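Period circadian protein homolog 2 (Mus musculus, PDB 3GDI) acts in the mammalian circadian clock as a transcription regulator, its tandem PAS domains probably mediating association with other clock proteins and with itself. Local coordinates at residues S71-Y76 with F123-Y128; P199-L204 with Q294-Q299; L204-R209 with G239-L244; F251-P254 with I259-I262. All coordinates share one frame; numbering follows the deposited sequence.

Contact 1: residues S71-Y76 with F123-Y128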
loop_
_atom_site.group_PDB
_atom_site.type_symbol
_atom_site.label_atom_id
_atom_site.label_comp_id
_atom_site.label_asym_id
_atom_site.label_seq_id
_atom_site.Cartn_x
_atom_site.Cartn_y
_atom_site.Cartn_z
ATOM N N SER A 71 8.296 -5.100 -10.624
ATOM C CA SER A 71 8.021 -3.813 -9.981
ATOM C C SER A 71 8.042 -3.997 -8.466
ATOM O O SER A 71 8.477 -3.108 -7.721
ATOM C CB SER A 71 6.655 -3.268 -10.419
ATOM O OG SER A 71 5.585 -4.014 -9.859
ATOM N N VAL A 72 7.577 -5.162 -8.018
ATOM C CA VAL A 72 7.554 -5.495 -6.596
ATOM C C VAL A 72 8.983 -5.573 -6.053
ATOM O O VAL A 72 9.307 -4.953 -5.044
ATOM C CB VAL A 72 6.833 -6.849 -6.372
ATOM C CG1 VAL A 72 6.880 -7.249 -4.903
ATOM C CG2 VAL A 72 5.393 -6.739 -6.851
ATOM N N PHE A 73 9.830 -6.333 -6.744
ATOM C CA PHE A 73 11.231 -6.513 -6.367
ATOM C C PHE A 73 11.966 -5.185 -6.209
ATOM O O PHE A 73 12.711 -4.999 -5.265
ATOM C CB PHE A 73 11.939 -7.383 -7.421
ATOM C CG PHE A 73 13.432 -7.468 -7.246
ATOM C CD1 PHE A 73 14.268 -6.489 -7.772
ATOM C CD2 PHE A 73 14.000 -8.522 -6.543
ATOM C CE1 PHE A 73 15.649 -6.558 -7.599
ATOM C CE2 PHE A 73 15.372 -8.601 -6.365
ATOM C CZ PHE A 73 16.201 -7.615 -6.896
ATOM N N HIS A 74 11.764 -4.270 -7.146
ATOM C CA HIS A 74 12.412 -2.966 -7.095
ATOM C C HIS A 74 11.913 -2.160 -5.906
ATOM O O HIS A 74 12.685 -1.487 -5.218
ATOM C CB HIS A 74 12.136 -2.202 -8.388
ATOM C CG HIS A 74 12.919 -2.705 -9.561
ATOM N ND1 HIS A 74 12.412 -2.726 -10.843
ATOM C CD2 HIS A 74 14.181 -3.197 -9.646
ATOM C CE1 HIS A 74 13.326 -3.210 -11.666
ATOM N NE2 HIS A 74 14.407 -3.502 -10.965
ATOM N N SER A 75 10.610 -2.234 -5.665
ATOM C CA SER A 75 10.006 -1.511 -4.553
ATOM C C SER A 75 10.601 -1.911 -3.201
ATOM O O SER A 75 10.931 -1.051 -2.390
ATOM C CB SER A 75 8.497 -1.740 -4.537
ATOM O OG SER A 75 7.948 -1.289 -3.317
ATOM N N TYR A 76 10.746 -3.210 -2.967
ATOM C CA TYR A 76 11.283 -3.703 -1.707
ATOM C C TYR A 76 12.806 -3.725 -1.644
ATOM O O TYR A 76 13.378 -4.062 -0.612
ATOM C CB TYR A 76 10.746 -5.110 -1.425
ATOM C CG TYR A 76 9.313 -5.153 -0.921
ATOM C CD1 TYR A 76 9.007 -4.853 0.415
ATOM C CD2 TYR A 76 8.262 -5.504 -1.772
ATOM C CE1 TYR A 76 7.690 -4.907 0.892
ATOM C CE2 TYR A 76 6.939 -5.560 -1.304
ATOM C CZ TYR A 76 6.664 -5.260 0.031
ATOM O OH TYR A 76 5.367 -5.305 0.488
ATOM N N PHE A 123 9.003 -17.698 -4.040
ATOM C CA PHE A 123 10.159 -17.589 -3.151
ATOM C C PHE A 123 9.969 -16.454 -2.160
ATOM O O PHE A 123 9.491 -15.376 -2.513
ATOM C CB PHE A 123 11.435 -17.328 -3.960
ATOM C CG PHE A 123 12.111 -18.570 -4.441
ATOM C CD1 PHE A 123 13.069 -19.202 -3.652
ATOM C CD2 PHE A 123 11.772 -19.132 -5.665
ATOM C CE1 PHE A 123 13.677 -20.379 -4.071
ATOM C CE2 PHE A 123 12.372 -20.308 -6.099
ATOM C CZ PHE A 123 13.329 -20.936 -5.302
ATOM N N ARG A 124 10.323 -16.698 -0.910
ATOM C CA ARG A 124 10.213 -15.655 0.087
ATOM C C ARG A 124 11.602 -15.073 0.106
ATOM O O ARG A 124 12.576 -15.818 0.168
ATOM C CB ARG A 124 9.883 -16.239 1.449
ATOM C CG ARG A 124 9.670 -15.189 2.515
ATOM C CD ARG A 124 10.484 -15.507 3.754
ATOM N NE ARG A 124 10.191 -14.582 4.844
ATOM C CZ ARG A 124 10.884 -14.515 5.975
ATOM N NH1 ARG A 124 11.919 -15.321 6.166
ATOM N NH2 ARG A 124 10.542 -13.644 6.916
ATOM N N MET A 125 11.708 -13.754 0.044
ATOM C CA MET A 125 13.017 -13.134 0.033
ATOM C C MET A 125 13.202 -12.024 1.053
ATOM O O MET A 125 12.295 -11.231 1.298
ATOM C CB MET A 125 13.306 -12.602 -1.364
ATOM C CG MET A 125 13.164 -13.651 -2.443
ATOM S SD MET A 125 13.874 -13.089 -3.987
ATOM C CE MET A 125 12.562 -12.000 -4.587
ATOM N N THR A 126 14.388 -11.980 1.649
ATOM C CA THR A 126 14.718 -10.961 2.633
ATOM C C THR A 126 15.888 -10.182 2.046
ATOM O O THR A 126 16.938 -10.756 1.746
ATOM C CB THR A 126 15.146 -11.580 3.976
ATOM O OG1 THR A 126 14.322 -12.713 4.274
ATOM C CG2 THR A 126 14.988 -10.559 5.095
ATOM N N PRO A 127 15.714 -8.863 1.864
ATOM C CA PRO A 127 16.710 -7.950 1.305
ATOM C C PRO A 127 17.649 -7.291 2.309
ATOM O O PRO A 127 17.209 -6.735 3.319
ATOM C CB PRO A 127 15.845 -6.923 0.596
ATOM C CG PRO A 127 14.738 -6.753 1.578
ATOM C CD PRO A 127 14.414 -8.179 1.997
ATOM N N TYR A 128 18.944 -7.338 2.005
ATOM C CA TYR A 128 19.966 -6.738 2.856
ATOM C C TYR A 128 20.892 -5.849 2.031
ATOM O O TYR A 128 21.329 -6.235 0.946
ATOM C CB TYR A 128 20.794 -7.829 3.540
ATOM C CG TYR A 128 20.015 -8.641 4.539
ATOM C CD1 TYR A 128 19.408 -8.030 5.637
ATOM C CD2 TYR A 128 19.885 -10.022 4.395
ATOM C CE1 TYR A 128 18.690 -8.775 6.572
ATOM C CE2 TYR A 128 19.171 -10.781 5.324
ATOM C CZ TYR A 128 18.576 -10.152 6.411
ATOM O OH TYR A 128 17.877 -10.891 7.339
#
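M125 and P127 of strand 121-131 meet F73 and Y76 of helix 70-76 in the PAS-A domain, where the short helix lies against the five-stranded antiparallel sheet of the PAS fold. Along the strand it is every second residue that turns to the helix. The first is M125, whose CA is 9.4 Å from the CA of F73, a span bridged here by two long side chains. Its chain runs out almost fully extended beyond CB (chi2 -167°) before bending at the sulfur, and the terminal CE comes to CD2 of F73 at 4.2 Å. The methyl approaches at the edge of the phenyl ring, near its plane, and not over a face. F73 does its share by carrying CG anti to its backbone N (chi1 171°), which swings the ring out to the sheet; V62 packs on it as well. M125 also packs on F104 and C106 of the adjoining strand and on A148. T126 turns the other way, and its OG1 is hydrogen-bonded to OG of S103. P127 faces the helix again, here closer in, with 7.5 Å between its CA and that of Y76. The tyrosine ring leads away from the strand to lie nearly parallel to F104, which leaves its backbone to make the contact: CG of the proline ring rests 3.7 Å from O of Y76.

Contact 2: residues P199-L204 with Q294-Q299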
loop_
_atom_site.group_PDB
_atom_site.type_symbol
_atom_site.label_atom_id
_atom_site.label_comp_id
_atom_site.label_asym_id
_atom_site.label_seq_id
_atom_site.Cartn_x
_atom_site.Cartn_y
_atom_site.Cartn_z
ATOM N N PRO A 199 -10.756 -6.243 -5.181
ATOM C CA PRO A 199 -11.966 -6.427 -4.373
ATOM C C PRO A 199 -11.915 -7.640 -3.471
ATOM O O PRO A 199 -11.621 -8.742 -3.913
ATOM C CB PRO A 199 -13.083 -6.549 -5.421
ATOM C CG PRO A 199 -12.541 -5.797 -6.612
ATOM C CD PRO A 199 -11.090 -6.262 -6.619
ATOM N N VAL A 200 -12.210 -7.419 -2.203
ATOM C CA VAL A 200 -12.252 -8.482 -1.218
ATOM C C VAL A 200 -13.323 -9.483 -1.627
ATOM O O VAL A 200 -13.101 -10.690 -1.617
ATOM C CB VAL A 200 -12.641 -7.914 0.155
ATOM C CG1 VAL A 200 -12.957 -9.040 1.131
ATOM C CG2 VAL A 200 -11.524 -7.023 0.672
ATOM N N LEU A 201 -14.490 -8.960 -1.988
ATOM C CA LEU A 201 -15.634 -9.776 -2.370
ATOM C C LEU A 201 -15.416 -10.724 -3.537
ATOM O O LEU A 201 -16.087 -11.748 -3.642
ATOM C CB LEU A 201 -16.830 -8.872 -2.662
ATOM C CG LEU A 201 -17.749 -8.625 -1.466
ATOM C CD1 LEU A 201 -16.909 -8.353 -0.247
ATOM C CD2 LEU A 201 -18.690 -7.461 -1.752
ATOM N N VAL A 202 -14.487 -10.378 -4.417
ATOM C CA VAL A 202 -14.198 -11.214 -5.571
ATOM C C VAL A 202 -13.657 -12.579 -5.142
ATOM O O VAL A 202 -14.020 -13.608 -5.718
ATOM C CB VAL A 202 -13.217 -10.473 -6.542
ATOM C CG1 VAL A 202 -12.280 -11.434 -7.239
ATOM C CG2 VAL A 202 -14.027 -9.738 -7.583
ATOM N N GLN A 203 -12.817 -12.592 -4.112
ATOM C CA GLN A 203 -12.241 -13.837 -3.615
ATOM C C GLN A 203 -13.232 -14.707 -2.854
ATOM O O GLN A 203 -12.967 -15.875 -2.608
ATOM C CB GLN A 203 -11.060 -13.544 -2.695
ATOM C CG GLN A 203 -9.950 -12.767 -3.347
ATOM C CD GLN A 203 -9.422 -13.445 -4.589
ATOM O OE1 GLN A 203 -9.306 -14.664 -4.641
ATOM N NE2 GLN A 203 -9.079 -12.652 -5.589
ATOM N N LEU A 204 -14.366 -14.152 -2.462
ATOM C CA LEU A 204 -15.333 -14.941 -1.714
ATOM C C LEU A 204 -16.233 -15.745 -2.631
ATOM O O LEU A 204 -16.479 -15.358 -3.767
ATOM C CB LEU A 204 -16.187 -14.032 -0.817
ATOM C CG LEU A 204 -15.753 -13.798 0.635
ATOM C CD1 LEU A 204 -14.315 -13.337 0.733
ATOM C CD2 LEU A 204 -16.662 -12.759 1.229
ATOM N N GLN A 294 -19.783 -5.188 -7.673
ATOM C CA GLN A 294 -19.719 -3.730 -7.663
ATOM C C GLN A 294 -20.829 -3.189 -6.767
ATOM O O GLN A 294 -20.594 -2.364 -5.889
ATOM C CB GLN A 294 -19.899 -3.179 -9.077
ATOM C CG GLN A 294 -18.884 -3.688 -10.089
ATOM C CD GLN A 294 -19.191 -3.216 -11.502
ATOM O OE1 GLN A 294 -18.477 -3.544 -12.452
ATOM N NE2 GLN A 294 -20.260 -2.438 -11.646
ATOM N N GLU A 295 -22.039 -3.676 -7.005
ATOM C CA GLU A 295 -23.218 -3.272 -6.251
ATOM C C GLU A 295 -23.055 -3.450 -4.745
ATOM O O GLU A 295 -23.281 -2.519 -3.967
ATOM C CB GLU A 295 -24.431 -4.089 -6.711
ATOM C CG GLU A 295 -25.684 -3.886 -5.859
ATOM C CD GLU A 295 -26.673 -5.045 -5.967
ATOM O OE1 GLU A 295 -27.740 -4.981 -5.310
ATOM O OE2 GLU A 295 -26.382 -6.018 -6.700
ATOM N N LEU A 296 -22.682 -4.660 -4.343
ATOM C CA LEU A 296 -22.511 -4.994 -2.935
ATOM C C LEU A 296 -21.354 -4.209 -2.312
ATOM O O LEU A 296 -21.398 -3.839 -1.139
ATOM C CB LEU A 296 -22.266 -6.499 -2.796
ATOM C CG LEU A 296 -22.991 -7.235 -1.668
ATOM C CD1 LEU A 296 -22.668 -6.590 -0.333
ATOM C CD2 LEU A 296 -24.486 -7.197 -1.917
ATOM N N THR A 297 -20.325 -3.957 -3.114
ATOM C CA THR A 297 -19.160 -3.225 -2.660
ATOM C C THR A 297 -19.526 -1.795 -2.279
ATOM O O THR A 297 -19.326 -1.386 -1.141
ATOM C CB THR A 297 -18.061 -3.224 -3.754
ATOM O OG1 THR A 297 -17.470 -4.527 -3.836
ATOM C CG2 THR A 297 -16.984 -2.203 -3.447
ATOM N N GLU A 298 -20.078 -1.033 -3.215
ATOM C CA GLU A 298 -20.431 0.352 -2.916
ATOM C C GLU A 298 -21.437 0.430 -1.769
ATOM O O GLU A 298 -21.490 1.415 -1.029
ATOM C CB GLU A 298 -20.987 1.047 -4.169
ATOM C CG GLU A 298 -21.222 2.552 -4.000
ATOM C CD GLU A 298 -21.300 3.298 -5.335
ATOM O OE1 GLU A 298 -22.052 2.851 -6.237
ATOM O OE2 GLU A 298 -20.614 4.338 -5.478
ATOM N N GLN A 299 -22.217 -0.631 -1.619
ATOM C CA GLN A 299 -23.228 -0.716 -0.576
ATOM C C GLN A 299 -22.559 -0.798 0.794
ATOM O O GLN A 299 -23.032 -0.217 1.769
ATOM C CB GLN A 299 -24.081 -1.958 -0.823
ATOM C CG GLN A 299 -25.395 -2.000 -0.091
ATOM C CD GLN A 299 -26.155 -3.283 -0.381
ATOM O OE1 GLN A 299 -26.252 -3.714 -1.538
ATOM N NE2 GLN A 299 -26.701 -3.902 0.666
HETATM O O HOH W 1 -14.963 -6.025 -2.741
#
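L201 and T297 mark the closest approach of two helical backbones, their CA atoms 7.4 Å apart. Segment 199-204 forms a short, weakly bonded helix whose hydrogen bonds link residues three apart, whereas segment 294-299 is regular helix, each N-H bonding to the carbonyl O four residues earlier. No direct hydrogen bond joins them. L201 carries the contact with one branch. Its CD2 reaches CB of L296 at 3.8 Å, the two leucine side chains crossing at about a right angle, and the same methyl lies 3.8 Å from OG1 of T297, the leucine and threonine sliding past each other in opposite directions. One methyl is thus set against both an apolar carbon and a hydroxyl. That hydroxyl stands beside its own backbone N (chi1 -73°), a position from which it bonds to O of V293 one turn earlier in its helix. It also accepts from a water, OG1 being 3.1 Å from the water oxygen, and the water in turn accepts from N of L201, likewise at 3.1 Å. A single ordered water therefore ties the start of the short helix, where an N-H has no earlier helical carbonyl to bond, to the side of the long one. P199 packs on Y80 of the second subunit. The contact lays helix 291-303, which follows strand 259-268, beside the helical part of the PAS fold: M212 of helix 209-221 packs on L201 and L213 on L296, while toward strand 227-235 O of V202 bonds to NH1 of R235.

Contact 3: residues L204-R209 with G239-L244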
loop_
_atom_site.group_PDB
_atom_site.type_symbol
_atom_site.label_atom_id
_atom_site.label_comp_id
_atom_site.label_asym_id
_atom_site.label_seq_id
_atom_site.Cartn_x
_atom_site.Cartn_y
_atom_site.Cartn_z
ATOM N N LEU A 204 -14.366 -14.152 -2.462
ATOM C CA LEU A 204 -15.333 -14.941 -1.714
ATOM C C LEU A 204 -16.233 -15.745 -2.631
ATOM O O LEU A 204 -16.479 -15.358 -3.767
ATOM C CB LEU A 204 -16.187 -14.032 -0.817
ATOM C CG LEU A 204 -15.753 -13.798 0.635
ATOM C CD1 LEU A 204 -14.315 -13.337 0.733
ATOM C CD2 LEU A 204 -16.662 -12.759 1.229
ATOM N N HIS A 205 -16.718 -16.879 -2.141
ATOM C CA HIS A 205 -17.609 -17.698 -2.931
ATOM C C HIS A 205 -18.837 -16.840 -3.198
ATOM O O HIS A 205 -19.284 -16.105 -2.322
ATOM C CB HIS A 205 -18.015 -18.955 -2.154
ATOM C CG HIS A 205 -18.930 -19.864 -2.919
ATOM N ND1 HIS A 205 -18.551 -21.124 -3.330
ATOM C CD2 HIS A 205 -20.179 -19.667 -3.406
ATOM C CE1 HIS A 205 -19.524 -21.659 -4.045
ATOM N NE2 HIS A 205 -20.523 -20.796 -4.107
ATOM N N PRO A 206 -19.396 -16.915 -4.416
ATOM C CA PRO A 206 -20.584 -16.121 -4.752
ATOM C C PRO A 206 -21.766 -16.249 -3.782
ATOM O O PRO A 206 -22.604 -15.360 -3.706
ATOM C CB PRO A 206 -20.924 -16.576 -6.183
ATOM C CG PRO A 206 -20.195 -17.886 -6.352
ATOM C CD PRO A 206 -18.915 -17.660 -5.590
ATOM N N SER A 207 -21.833 -17.342 -3.032
ATOM C CA SER A 207 -22.931 -17.529 -2.079
ATOM C C SER A 207 -22.616 -16.989 -0.681
ATOM O O SER A 207 -23.474 -16.995 0.196
ATOM C CB SER A 207 -23.299 -19.011 -1.971
ATOM O OG SER A 207 -23.702 -19.520 -3.231
ATOM N N ASP A 208 -21.383 -16.534 -0.476
ATOM C CA ASP A 208 -20.977 -15.992 0.810
ATOM C C ASP A 208 -20.698 -14.497 0.701
ATOM O O ASP A 208 -20.188 -13.882 1.633
ATOM C CB ASP A 208 -19.743 -16.730 1.319
ATOM C CG ASP A 208 -20.031 -18.189 1.643
ATOM O OD1 ASP A 208 -19.069 -18.951 1.918
ATOM O OD2 ASP A 208 -21.225 -18.571 1.626
ATOM N N ARG A 209 -21.033 -13.911 -0.444
ATOM C CA ARG A 209 -20.821 -12.489 -0.649
ATOM C C ARG A 209 -21.869 -11.647 0.069
ATOM O O ARG A 209 -21.534 -10.685 0.764
ATOM C CB ARG A 209 -20.814 -12.170 -2.136
ATOM C CG ARG A 209 -19.547 -12.607 -2.781
ATOM C CD ARG A 209 -19.537 -12.374 -4.259
ATOM N NE ARG A 209 -18.301 -12.915 -4.801
ATOM C CZ ARG A 209 -18.086 -13.159 -6.086
ATOM N NH1 ARG A 209 -19.035 -12.906 -6.975
ATOM N NH2 ARG A 209 -16.925 -13.671 -6.476
ATOM N N GLY A 239 -8.052 -21.869 -7.909
ATOM C CA GLY A 239 -9.482 -21.877 -8.184
ATOM C C GLY A 239 -10.320 -22.661 -7.196
ATOM O O GLY A 239 -11.549 -22.669 -7.269
ATOM N N GLU A 240 -9.652 -23.313 -6.255
ATOM C CA GLU A 240 -10.331 -24.109 -5.248
ATOM C C GLU A 240 -10.594 -23.247 -4.024
ATOM O O GLU A 240 -9.802 -22.361 -3.703
ATOM C CB GLU A 240 -9.447 -25.284 -4.852
ATOM C CG GLU A 240 -10.173 -26.569 -4.615
ATOM C CD GLU A 240 -9.666 -27.656 -5.526
ATOM O OE1 GLU A 240 -9.913 -27.565 -6.749
ATOM O OE2 GLU A 240 -9.008 -28.593 -5.028
ATOM N N TYR A 241 -11.696 -23.531 -3.336
ATOM C CA TYR A 241 -12.087 -22.803 -2.136
ATOM C C TYR A 241 -11.674 -23.503 -0.847
ATOM O O TYR A 241 -11.695 -24.724 -0.772
ATOM C CB TYR A 241 -13.600 -22.643 -2.100
ATOM C CG TYR A 241 -14.139 -21.642 -3.075
ATOM C CD1 TYR A 241 -14.081 -20.275 -2.802
ATOM C CD2 TYR A 241 -14.690 -22.054 -4.288
ATOM C CE1 TYR A 241 -14.556 -19.342 -3.716
ATOM C CE2 TYR A 241 -15.166 -21.124 -5.209
ATOM C CZ TYR A 241 -15.095 -19.775 -4.915
ATOM O OH TYR A 241 -15.574 -18.856 -5.820
ATOM N N ILE A 242 -11.293 -22.723 0.160
ATOM C CA ILE A 242 -10.962 -23.276 1.463
ATOM C C ILE A 242 -12.006 -22.682 2.405
ATOM O O ILE A 242 -12.488 -21.569 2.182
ATOM C CB ILE A 242 -9.537 -22.886 1.941
ATOM C CG1 ILE A 242 -9.366 -21.363 1.937
ATOM C CG2 ILE A 242 -8.494 -23.582 1.073
ATOM C CD1 ILE A 242 -8.037 -20.888 2.532
ATOM N N THR A 243 -12.386 -23.429 3.434
ATOM C CA THR A 243 -13.390 -22.957 4.372
ATOM C C THR A 243 -12.732 -22.304 5.560
ATOM O O THR A 243 -11.912 -22.909 6.246
ATOM C CB THR A 243 -14.283 -24.113 4.840
ATOM O OG1 THR A 243 -15.011 -24.613 3.715
ATOM C CG2 THR A 243 -15.257 -23.661 5.911
ATOM N N LEU A 244 -13.113 -21.058 5.805
ATOM C CA LEU A 244 -12.550 -20.287 6.898
ATOM C C LEU A 244 -13.465 -20.074 8.097
ATOM O O LEU A 244 -14.690 -20.051 7.976
ATOM C CB LEU A 244 -12.122 -18.916 6.371
ATOM C CG LEU A 244 -10.911 -18.790 5.442
ATOM C CD1 LEU A 244 -10.871 -19.924 4.455
ATOM C CD2 LEU A 244 -10.983 -17.453 4.727
HETATM O O HOH W 2 -15.257 -16.419 -6.668
#
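H205, at the head of a type I turn closed by the bond from D208 N to H205 O (2.8 Å), lies opposite Y241 on the incoming strand, with 7.6 Å between their CA atoms. The phenol ring does most of the touching. H205 CB sits over one face of it, 4.2 Å from the ring centroid and 27° off the normal, a CH-pi contact, while H205 CA approaches its CE1 at 3.6 Å. Because the histidine CG is turned anti to the backbone N (chi1 -179°), the imidazole follows CB across the tyrosine; the two planes meet obliquely at 44°. At the far end, P206 CD lies 3.6 Å from Y241 OH. In the PAS fold this fastens the loop ahead of helix 209-221 to the sheet: Y241 begins strand 241-252, and the neighbouring strand 227-235 holds the turn directly, R233 N bonding to D208 OD1. A leucine in place of Y241 would probably take away the aromatic face under H205 CB and leave the water beside the phenol without its hydroxyl partner. That water is 2.6 Å from Y241 OH and donates a weak bond to L204 O, a carbonyl that also receives weak bonds from R209 NE and NH2, both at 3.2 Å.

Contact 4: residues F251-P254 with I259-I262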
loop_
_atom_site.group_PDB
_atom_site.type_symbol
_atom_site.label_atom_id
_atom_site.label_comp_id
_atom_site.label_asym_id
_atom_site.label_seq_id
_atom_site.Cartn_x
_atom_site.Cartn_y
_atom_site.Cartn_z
ATOM N N PHE A 251 -10.233 -0.954 12.783
ATOM C CA PHE A 251 -9.402 0.073 13.376
ATOM C C PHE A 251 -10.217 1.351 13.184
ATOM O O PHE A 251 -10.564 1.703 12.060
ATOM C CB PHE A 251 -8.048 0.174 12.669
ATOM C CG PHE A 251 -7.129 -0.997 12.937
ATOM C CD1 PHE A 251 -7.082 -1.591 14.200
ATOM C CD2 PHE A 251 -6.291 -1.488 11.940
ATOM C CE1 PHE A 251 -6.206 -2.654 14.469
ATOM C CE2 PHE A 251 -5.416 -2.545 12.193
ATOM C CZ PHE A 251 -5.371 -3.131 13.462
ATOM N N ILE A 252 -10.559 2.022 14.285
ATOM C CA ILE A 252 -11.356 3.247 14.207
ATOM C C ILE A 252 -10.554 4.519 14.464
ATOM O O ILE A 252 -9.923 4.673 15.507
ATOM C CB ILE A 252 -12.551 3.201 15.208
ATOM C CG1 ILE A 252 -13.407 1.967 14.939
ATOM C CG2 ILE A 252 -13.443 4.431 15.036
ATOM C CD1 ILE A 252 -14.479 1.741 15.991
ATOM N N ASN A 253 -10.574 5.430 13.501
ATOM C CA ASN A 253 -9.868 6.695 13.655
ATOM C C ASN A 253 -10.444 7.354 14.917
ATOM O O ASN A 253 -11.629 7.671 14.961
ATOM C CB ASN A 253 -10.129 7.584 12.433
ATOM C CG ASN A 253 -9.332 8.869 12.463
ATOM O OD1 ASN A 253 -9.573 9.755 13.288
ATOM N ND2 ASN A 253 -8.364 8.978 11.567
ATOM N N PRO A 254 -9.620 7.558 15.955
ATOM C CA PRO A 254 -10.125 8.185 17.184
ATOM C C PRO A 254 -10.660 9.611 17.037
ATOM O O PRO A 254 -11.602 10.000 17.724
ATOM C CB PRO A 254 -8.927 8.114 18.129
ATOM C CG PRO A 254 -7.748 8.128 17.193
ATOM C CD PRO A 254 -8.201 7.196 16.099
ATOM N N ILE A 259 -14.283 4.343 10.592
ATOM C CA ILE A 259 -13.481 3.143 10.419
ATOM C C ILE A 259 -12.465 3.385 9.305
ATOM O O ILE A 259 -12.841 3.846 8.223
ATOM C CB ILE A 259 -14.391 1.929 10.053
ATOM C CG1 ILE A 259 -15.032 1.375 11.326
ATOM C CG2 ILE A 259 -13.598 0.865 9.286
ATOM C CD1 ILE A 259 -15.744 0.040 11.147
ATOM N N SER A 260 -11.188 3.089 9.581
ATOM C CA SER A 260 -10.106 3.248 8.608
ATOM C C SER A 260 -9.718 1.916 7.947
ATOM O O SER A 260 -9.344 1.894 6.772
ATOM C CB SER A 260 -8.866 3.840 9.267
ATOM O OG SER A 260 -9.125 5.111 9.818
ATOM N N PHE A 261 -9.786 0.820 8.704
ATOM C CA PHE A 261 -9.458 -0.509 8.186
ATOM C C PHE A 261 -10.354 -1.575 8.813
ATOM O O PHE A 261 -10.857 -1.405 9.914
ATOM C CB PHE A 261 -8.024 -0.929 8.533
ATOM C CG PHE A 261 -6.970 0.012 8.068
ATOM C CD1 PHE A 261 -6.475 0.991 8.921
ATOM C CD2 PHE A 261 -6.434 -0.108 6.786
ATOM C CE1 PHE A 261 -5.461 1.838 8.513
ATOM C CE2 PHE A 261 -5.411 0.738 6.359
ATOM C CZ PHE A 261 -4.921 1.714 7.219
ATOM N N ILE A 262 -10.519 -2.688 8.109
ATOM C CA ILE A 262 -11.287 -3.822 8.609
ATOM C C ILE A 262 -10.230 -4.911 8.648
ATOM O O ILE A 262 -9.578 -5.142 7.633
ATOM C CB ILE A 262 -12.360 -4.281 7.616
ATOM C CG1 ILE A 262 -13.343 -3.140 7.316
ATOM C CG2 ILE A 262 -13.075 -5.507 8.174
ATOM C CD1 ILE A 262 -14.352 -2.898 8.424
HETATM O O HOH W 3 -7.343 6.835 9.640
#
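F251 is gripped through both of its backbone polar atoms. Its N donates to O of F261 at 3.0 Å, and its O accepts from N of S260 at 2.9 Å, an almost straight bond (167° at the hydrogen) that arrives nearly along the carbonyl axis. Beside these bonds CD2 of F251 touches CB of F261 at 3.9 Å, and CD1 of F261 lies in the plane of the F251 ring at its edge. On the other face of the sheet I252 and I259, a non-hydrogen-bonded antiparallel pair, meet through their CG1 atoms at 4.0 Å. S260 and F261 thus both stand opposite the single residue F251. This is a classic beta bulge in the hairpin of strands 241-252 and 259-268 of the PAS fold, with S260 at a helix-like psi of -35°. The extra residue brings its OG to 3.7 Å from CB of N253. A water spans their polar ends, 2.5 Å from S260 OG and accepting from ND2 of N253. N253 holds CG anti to its backbone N (chi1 -175°), which carries the amide out to the water, while OD1 bonds to N of S256. Further out, I219 and V308 pack on I259 over the isoleucine face. The phenylalanine face meets the second subunit, where F261 stacks on its own counterpart and the F251 ring lies nearly parallel to F251 of that chain.

Overall arrangement
Contact 1 belongs to PAS-A and is the most buried of the four, joining helix to sheet by an apolar side-chain pair and a proline set against a carbonyl, with no hydrogen bond. Contacts 2 to 4, within and around the second PAS unit, lie nearer the surface. Contacts 2 and 3 share L204 and touch: R209 NH2 of contact 3 makes a weak bond to O of V202 in contact 2. Each uses a water to join backbone to a hydroxyl. Contacts 3 and 4 both use strand 241-252, their centres about 26 Å apart; one rests on an aromatic ring, the other on strand-to-strand backbone bonds. Contacts 2 and 4 both reach the second subunit, contact 4 through paired phenylalanines.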